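Local structure of BtGH115A (Bacteroides thetaiotaomicron, 5BY3) at residues 647-652 / 668-673; 658-663 / 765-770. The protein probably acts as a family GH115 4-O-methyl-alpha-glucuronidase, a hydrolase with specificity for decorated arabinogalactans. All coordinates share one frame; numbering follows the deposited sequence.

Interaction 1 of 2, residues 647-652 / 668-673; sequences WNAAEA and KAAEIK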
ATOM      1  N   TRP A 647     -22.423 -20.077  -7.744  1.00 58.50           N
ATOM      2  CA  TRP A 647     -22.709 -19.549  -6.407  1.00 53.64           C
ATOM      3  C   TRP A 647     -21.645 -18.602  -5.906  1.00 55.07           C
ATOM      4  O   TRP A 647     -20.484 -18.688  -6.331  1.00 53.65           O
ATOM      5  CB  TRP A 647     -22.803 -20.690  -5.403  1.00 59.17           C
ATOM      6  CG  TRP A 647     -23.935 -21.632  -5.670  1.00 73.35           C
ATOM      7  CD1 TRP A 647     -25.265 -21.311  -5.757  1.00 66.52           C
ATOM      8  CD2 TRP A 647     -23.849 -23.055  -5.865  1.00 72.45           C
ATOM      9  NE1 TRP A 647     -25.998 -22.434  -6.012  1.00 79.91           N
ATOM     10  CE2 TRP A 647     -25.159 -23.522  -6.076  1.00 72.11           C
ATOM     11  CE3 TRP A 647     -22.794 -23.978  -5.877  1.00 75.24           C
ATOM     12  CZ2 TRP A 647     -25.448 -24.870  -6.307  1.00 63.46           C
ATOM     13  CZ3 TRP A 647     -23.084 -25.331  -6.107  1.00 68.05           C
ATOM     14  CH2 TRP A 647     -24.401 -25.755  -6.316  1.00 68.84           C
ATOM     15  N   ASN A 648     -22.083 -17.699  -5.023  1.00 51.02           N
ATOM     16  CA  ASN A 648     -21.262 -16.909  -4.097  1.00 53.06           C
ATOM     17  C   ASN A 648     -21.460 -17.511  -2.713  1.00 56.35           C
ATOM     18  O   ASN A 648     -22.357 -18.339  -2.515  1.00 56.11           O
ATOM     19  CB  ASN A 648     -21.699 -15.438  -4.106  1.00 57.23           C
ATOM     20  CG  ASN A 648     -23.215 -15.258  -3.845  1.00 60.85           C
ATOM     21  OD1 ASN A 648     -23.714 -15.394  -2.696  1.00 55.60           O
ATOM     22  ND2 ASN A 648     -23.958 -14.942  -4.920  1.00 52.69           N
ATOM     23  N   ALA A 649     -20.664 -17.097  -1.738  1.00 59.78           N
ATOM     24  CA  ALA A 649     -20.694 -17.771  -0.429  1.00 62.20           C
ATOM     25  C   ALA A 649     -22.027 -17.719   0.350  1.00 68.81           C
ATOM     26  O   ALA A 649     -22.245 -18.533   1.259  1.00 71.80           O
ATOM     27  CB  ALA A 649     -19.533 -17.294   0.433  1.00 60.63           C
ATOM     28  N   ALA A 650     -22.901 -16.774  -0.012  1.00 69.17           N
ATOM     29  CA  ALA A 650     -24.156 -16.524   0.711  1.00 68.35           C
ATOM     30  C   ALA A 650     -25.391 -17.143   0.041  1.00 72.91           C
ATOM     31  O   ALA A 650     -26.468 -17.176   0.645  1.00 73.69           O
ATOM     32  CB  ALA A 650     -24.360 -15.027   0.949  1.00 61.37           C
ATOM     33  N   GLU A 651     -25.231 -17.626  -1.195  1.00 71.06           N
ATOM     34  CA  GLU A 651     -26.252 -18.453  -1.854  1.00 66.22           C
ATOM     35  C   GLU A 651     -26.391 -19.806  -1.144  1.00 71.07           C
ATOM     36  O   GLU A 651     -27.346 -20.545  -1.390  1.00 81.35           O
ATOM     37  CB  GLU A 651     -25.968 -18.643  -3.348  1.00 58.67           C
ATOM     38  CG  GLU A 651     -26.045 -17.355  -4.150  1.00 64.73           C
ATOM     39  CD  GLU A 651     -26.429 -17.539  -5.626  1.00 78.13           C
ATOM     40  OE1 GLU A 651     -25.800 -18.340  -6.360  1.00 68.13           O
ATOM     41  OE2 GLU A 651     -27.371 -16.844  -6.079  1.00 82.46           O
ATOM     42  N   ALA A 652     -25.450 -20.109  -0.251  1.00 69.74           N
ATOM     43  CA  ALA A 652     -25.498 -21.307   0.574  1.00 74.12           C
ATOM     44  C   ALA A 652     -26.776 -21.359   1.403  1.00 79.33           C
ATOM     45  O   ALA A 652     -27.299 -20.329   1.818  1.00 83.63           O
ATOM     46  CB  ALA A 652     -24.294 -21.340   1.489  1.00 71.73           C
ATOM     47  N   LYS A 668     -18.320 -10.526  -3.407  1.00 42.26           N
ATOM     48  CA  LYS A 668     -18.988 -11.385  -2.407  1.00 43.31           C
ATOM     49  C   LYS A 668     -18.142 -12.506  -1.786  1.00 46.03           C
ATOM     50  O   LYS A 668     -18.685 -13.422  -1.200  1.00 49.76           O
ATOM     51  CB  LYS A 668     -20.317 -11.919  -2.963  1.00 47.32           C
ATOM     52  CG  LYS A 668     -21.424 -10.857  -3.014  1.00 52.64           C
ATOM     53  CD  LYS A 668     -22.410 -11.012  -4.161  1.00 57.96           C
ATOM     54  CE  LYS A 668     -23.209  -9.718  -4.333  1.00 70.90           C
ATOM     55  NZ  LYS A 668     -24.467  -9.875  -5.129  1.00 79.01           N
ATOM     56  N   ALA A 669     -16.813 -12.427  -1.867  1.00 41.69           N
ATOM     57  CA  ALA A 669     -15.981 -13.381  -1.125  1.00 41.48           C
ATOM     58  C   ALA A 669     -16.272 -13.344   0.382  1.00 41.60           C
ATOM     59  O   ALA A 669     -16.593 -12.272   0.909  1.00 41.93           O
ATOM     60  CB  ALA A 669     -14.492 -13.158  -1.403  1.00 40.78           C
ATOM     61  N   ALA A 670     -16.157 -14.506   1.054  1.00 41.88           N
ATOM     62  CA  ALA A 670     -16.511 -14.644   2.494  1.00 43.46           C
ATOM     63  C   ALA A 670     -15.637 -15.647   3.231  1.00 44.28           C
ATOM     64  O   ALA A 670     -15.275 -16.665   2.654  1.00 48.14           O
ATOM     65  CB  ALA A 670     -17.971 -15.039   2.649  1.00 40.91           C
ATOM     66  N   GLU A 671     -15.330 -15.369   4.498  1.00 46.56           N
ATOM     67  CA  GLU A 671     -14.419 -16.209   5.280  1.00 52.39           C
ATOM     68  C   GLU A 671     -15.170 -17.350   5.930  1.00 51.00           C
ATOM     69  O   GLU A 671     -16.122 -17.122   6.662  1.00 55.09           O
ATOM     70  CB  GLU A 671     -13.680 -15.404   6.352  1.00 52.89           C
ATOM     71  CG  GLU A 671     -12.710 -16.256   7.176  1.00 64.32           C
ATOM     72  CD  GLU A 671     -12.140 -15.548   8.407  1.00 73.87           C
ATOM     73  OE1 GLU A 671     -12.759 -14.563   8.887  1.00 69.40           O
ATOM     74  OE2 GLU A 671     -11.078 -16.001   8.917  1.00 75.54           O
ATOM     75  N   ILE A 672     -14.761 -18.578   5.646  1.00 52.66           N
ATOM     76  CA  ILE A 672     -15.312 -19.732   6.362  1.00 50.26           C
ATOM     77  C   ILE A 672     -14.320 -20.013   7.452  1.00 48.49           C
ATOM     78  O   ILE A 672     -13.170 -20.353   7.171  1.00 50.03           O
ATOM     79  CB  ILE A 672     -15.487 -20.969   5.469  1.00 48.71           C
ATOM     80  CG1 ILE A 672     -16.263 -20.602   4.208  1.00 44.37           C
ATOM     81  CG2 ILE A 672     -16.168 -22.089   6.237  1.00 49.36           C
ATOM     82  CD1 ILE A 672     -16.146 -21.627   3.091  1.00 42.74           C
ATOM     83  N   LYS A 673     -14.757 -19.841   8.695  1.00 55.12           N
ATOM     84  CA  LYS A 673     -13.869 -20.036   9.842  1.00 56.76           C
ATOM     85  C   LYS A 673     -13.542 -21.514   9.907  1.00 55.88           C
ATOM     86  O   LYS A 673     -14.299 -22.346   9.371  1.00 55.96           O
ATOM     87  CB  LYS A 673     -14.506 -19.556  11.162  1.00 63.21           C
ATOM     88  CG  LYS A 673     -14.910 -18.084  11.227  1.00 67.24           C
ATOM     89  CD  LYS A 673     -13.699 -17.160  11.220  1.00 74.98           C
ATOM     90  CE  LYS A 673     -14.042 -15.741  11.656  1.00 76.67           C
ATOM     91  NZ  LYS A 673     -12.815 -14.881  11.661  1.00 73.75           N
TER

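Interaction 2 of 2, residues 658-663 / 765-770; sequences IVCEGL and GVILDQ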
ATOM      1  N   ILE A 658     -18.866 -14.896   6.864  1.00 49.14           N
ATOM      2  CA  ILE A 658     -18.922 -13.446   6.824  1.00 51.37           C
ATOM      3  C   ILE A 658     -18.200 -12.906   5.590  1.00 52.59           C
ATOM      4  O   ILE A 658     -17.040 -13.241   5.339  1.00 49.61           O
ATOM      5  CB  ILE A 658     -18.380 -12.790   8.122  1.00 56.14           C
ATOM      6  CG1 ILE A 658     -18.944 -13.489   9.390  1.00 53.76           C
ATOM      7  CG2 ILE A 658     -18.662 -11.270   8.116  1.00 53.94           C
ATOM      8  CD1 ILE A 658     -20.472 -13.560   9.471  1.00 50.18           C
ATOM      9  N   VAL A 659     -18.935 -12.112   4.812  1.00 53.51           N
ATOM     10  CA  VAL A 659     -18.427 -11.442   3.620  1.00 55.18           C
ATOM     11  C   VAL A 659     -17.252 -10.565   4.026  1.00 57.17           C
ATOM     12  O   VAL A 659     -17.332  -9.875   5.045  1.00 59.11           O
ATOM     13  CB  VAL A 659     -19.494 -10.529   2.955  1.00 55.28           C
ATOM     14  CG1 VAL A 659     -19.014 -10.056   1.597  1.00 55.27           C
ATOM     15  CG2 VAL A 659     -20.835 -11.238   2.802  1.00 49.24           C
ATOM     16  N   CYS A 660     -16.158 -10.645   3.262  1.00 54.53           N
ATOM     17  CA  CYS A 660     -15.112  -9.630   3.290  1.00 53.49           C
ATOM     18  C   CYS A 660     -15.557  -8.505   2.330  1.00 53.43           C
ATOM     19  O   CYS A 660     -15.603  -8.682   1.090  1.00 54.77           O
ATOM     20  CB  CYS A 660     -13.770 -10.241   2.885  1.00 56.17           C
ATOM     21  SG  CYS A 660     -13.348 -11.785   3.749  1.00 51.59           S
ATOM     22  N   GLU A 661     -15.878  -7.348   2.917  1.00 51.09           N
ATOM     23  CA  GLU A 661     -16.801  -6.361   2.304  1.00 53.48           C
ATOM     24  C   GLU A 661     -16.862  -6.218   0.774  1.00 49.34           C
ATOM     25  O   GLU A 661     -17.874  -6.581   0.185  1.00 63.29           O
ATOM     26  CB  GLU A 661     -16.746  -4.998   2.996  1.00 51.23           C
ATOM     27  CG  GLU A 661     -17.922  -4.095   2.650  1.00 46.89           C
ATOM     28  CD  GLU A 661     -17.912  -2.831   3.474  1.00 58.84           C
ATOM     29  OE1 GLU A 661     -17.790  -2.927   4.720  1.00 61.08           O
ATOM     30  OE2 GLU A 661     -17.993  -1.733   2.879  1.00 63.43           O
ATOM     31  N   GLY A 662     -15.857  -5.689   0.111  1.00 39.09           N
ATOM     32  CA  GLY A 662     -16.046  -5.642  -1.366  1.00 38.54           C
ATOM     33  C   GLY A 662     -15.129  -6.604  -2.131  1.00 41.58           C
ATOM     34  O   GLY A 662     -14.743  -6.334  -3.281  1.00 37.87           O
ATOM     35  N   LEU A 663     -14.740  -7.695  -1.466  1.00 38.51           N
ATOM     36  CA  LEU A 663     -13.658  -8.537  -1.942  1.00 41.81           C
ATOM     37  C   LEU A 663     -14.119  -9.585  -2.971  1.00 40.43           C
ATOM     38  O   LEU A 663     -15.262 -10.051  -2.899  1.00 41.05           O
ATOM     39  CB  LEU A 663     -12.966  -9.170  -0.741  1.00 39.67           C
ATOM     40  CG  LEU A 663     -11.703 -10.002  -0.949  1.00 43.39           C
ATOM     41  CD1 LEU A 663     -10.562  -9.101  -1.330  1.00 45.11           C
ATOM     42  CD2 LEU A 663     -11.376 -10.707   0.354  1.00 42.41           C
ATOM     43  N   GLY A 765      -7.416 -19.017   7.664  1.00 62.85           N
ATOM     44  CA  GLY A 765      -7.852 -17.925   6.763  1.00 46.31           C
ATOM     45  C   GLY A 765      -8.298 -18.347   5.372  1.00 45.52           C
ATOM     46  O   GLY A 765      -7.649 -17.990   4.370  1.00 38.91           O
ATOM     47  N   VAL A 766      -9.401 -19.108   5.328  1.00 42.20           N
ATOM     48  CA  VAL A 766      -9.940 -19.727   4.102  1.00 39.29           C
ATOM     49  C   VAL A 766     -11.029 -18.824   3.579  1.00 44.14           C
ATOM     50  O   VAL A 766     -12.038 -18.586   4.279  1.00 44.16           O
ATOM     51  CB  VAL A 766     -10.588 -21.089   4.400  1.00 34.14           C
ATOM     52  CG1 VAL A 766     -11.354 -21.638   3.202  1.00 30.66           C
ATOM     53  CG2 VAL A 766      -9.538 -22.078   4.888  1.00 33.83           C
ATOM     54  N   ILE A 767     -10.848 -18.300   2.370  1.00 39.83           N
ATOM     55  CA  ILE A 767     -11.828 -17.337   1.907  1.00 41.19           C
ATOM     56  C   ILE A 767     -12.341 -17.777   0.565  1.00 45.63           C
ATOM     57  O   ILE A 767     -11.579 -17.799  -0.412  1.00 47.13           O
ATOM     58  CB  ILE A 767     -11.263 -15.904   1.867  1.00 38.47           C
ATOM     59  CG1 ILE A 767     -10.956 -15.428   3.272  1.00 37.12           C
ATOM     60  CG2 ILE A 767     -12.264 -14.939   1.252  1.00 34.08           C
ATOM     61  CD1 ILE A 767      -9.631 -14.701   3.358  1.00 47.13           C
ATOM     62  N   LEU A 768     -13.628 -18.132   0.548  1.00 42.45           N
ATOM     63  CA  LEU A 768     -14.317 -18.576  -0.655  1.00 40.23           C
ATOM     64  C   LEU A 768     -14.754 -17.394  -1.500  1.00 38.88           C
ATOM     65  O   LEU A 768     -15.252 -16.401  -0.975  1.00 38.83           O
ATOM     66  CB  LEU A 768     -15.514 -19.480  -0.301  1.00 39.10           C
ATOM     67  CG  LEU A 768     -16.294 -20.071  -1.496  1.00 44.20           C
ATOM     68  CD1 LEU A 768     -15.524 -21.124  -2.286  1.00 38.90           C
ATOM     69  CD2 LEU A 768     -17.652 -20.616  -1.067  1.00 41.24           C
ATOM     70  N   ASP A 769     -14.568 -17.523  -2.810  1.00 47.97           N
ATOM     71  CA  ASP A 769     -14.952 -16.502  -3.792  1.00 47.24           C
ATOM     72  C   ASP A 769     -16.075 -17.023  -4.669  1.00 43.71           C
ATOM     73  O   ASP A 769     -17.147 -16.470  -4.651  1.00 49.72           O
ATOM     74  CB  ASP A 769     -13.750 -16.078  -4.661  1.00 47.98           C
ATOM     75  CG  ASP A 769     -13.903 -14.678  -5.236  1.00 49.70           C
ATOM     76  OD1 ASP A 769     -14.753 -13.964  -4.709  1.00 53.91           O
ATOM     77  OD2 ASP A 769     -13.171 -14.265  -6.177  1.00 47.87           O
ATOM     78  N   GLN A 770     -15.829 -18.075  -5.442  1.00 40.95           N
ATOM     79  CA  GLN A 770     -16.851 -18.624  -6.346  1.00 41.16           C
ATOM     80  C   GLN A 770     -16.894 -20.136  -6.301  1.00 42.04           C
ATOM     81  O   GLN A 770     -15.940 -20.773  -5.872  1.00 46.31           O
ATOM     82  CB  GLN A 770     -16.617 -18.181  -7.774  1.00 38.00           C
ATOM     83  CG  GLN A 770     -16.688 -16.667  -7.939  1.00 43.05           C
ATOM     84  CD  GLN A 770     -16.246 -16.184  -9.310  1.00 42.00           C
ATOM     85  OE1 GLN A 770     -15.101 -16.386  -9.716  1.00 44.88           O
ATOM     86  NE2 GLN A 770     -17.153 -15.556 -10.032  1.00 38.58           N
TER

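Interaction 1 of 2, residues 647-652 / 668-673
Lys668 meets Asn648 through the bases of the two side chains: the closest approach is between aliphatic carbons, CB of Lys668 and CB of Asn648, 3.9 Å apart. The lysine suits this exposed place, because its methylene root can pack while the rest of the chain, bent at chi2 (148°), carries the charged end outward. Ala669 turns its methyl away from 647-652, onto Ile767 and Asp769. Ala670 turns back, and its CB touches the CB of Ala649 at 3.5 Å, a close methyl-to-methyl contact. The CA atoms of Ala649 and Ala670 are 6.0 Å apart. Small residues on both sides make this approach possible; Leu768 and Leu678 also lie against Ala649. Further on, Glu671 points away from 647-652 and pairs in a salt bridge with Lys673.

What shapes the facing segment is Asn648. Its CG sits between the backbone N and the carbonyl carbon (chi1 53°), which brings OD1 over the following peptides. Ala650 N donates to Asn648 OD1 at 3.1 Å, in the carbonyl plane on a lone pair, while Glu651 N adds a weak bond to the same oxygen. With the backbone bond from Glu651 N to Asn648 O, the result is an Asx turn superposed on a type I beta turn, packed on the side-chain face of strand 670-672, an inner strand of the antiparallel sheet of the C-terminal domain.

Interaction 2 of 2, residues 658-663 / 765-770
The CA atoms of Cys660 and Ile767 lie 8.5 Å apart, and those of Leu663 and Asp769 8.3 Å. Strand 670-672 lies between 658-659 and 766-772 and is antiparallel to both, so the two segments are not direct neighbours and run in the same direction. After 658-659 the chain folds into a type I beta turn, closed by the bond from Leu663 N to Cys660 O at 2.9 Å, which presents Cys660 and Leu663 together to the other segment. In 765-770, Asp769 and Gln770 both stand opposite Arg695 in a classic beta bulge.

The side-chain contact centres on one methyl. Ile767 CG2, anti to the backbone N, receives the thiol of Cys660, with SG to CG2 at 4.2 Å. Leu663 reaches the same methyl from the other end of the turn, its CD2 lying 4.4 Å from Ile767 CG2; its first torsion of -174° extends the branch towards the strand. A short cysteine side chain with its polarisable sulfur, a branched leucine and a beta-branched isoleucine, common in strands, suit this apolar, loosely spaced packing. Asp769 brings its carboxylate near the turn, but its bonds lie elsewhere: OD2 accepts from Tyr665 N and Gln740 NE2, two bonds that probably help stabilise a buried carboxylate.

Beyond the pair, helix 411-423 lies against it, with Gln416 touching both Leu663 and Ile767 and Ser412 and Leu413 packing on Leu663. That helix belongs to the TIM-barrel region, so the contact lies where the C-terminal beta domain meets the barrel, while Leu768 turns instead to Leu678 and Phe680 of strand 677-682.

Leaving strand 646-647, the chain makes the Asn648 turn, runs through 658-663 and returns as 668-673, where interaction 1 closes a short loop with 15 residues between its segments. Interaction 2 starts inside that loop and closes 101 residues later at 765-770, so the two contacts cross. They meet directly: Glu671 N lies 2.9 Å from Ile658 O, and Ala669 O the same distance from Cys660 N, both probable hydrogen bonds. Strand 670-672 is the shared element, flanked by 658-659 and 766-772. Interaction 1 ties the turn to strand 670-672, with Leu678 of strand 677-682 also against it, whereas interaction 2 leads to helix 411-423 of the barrel region.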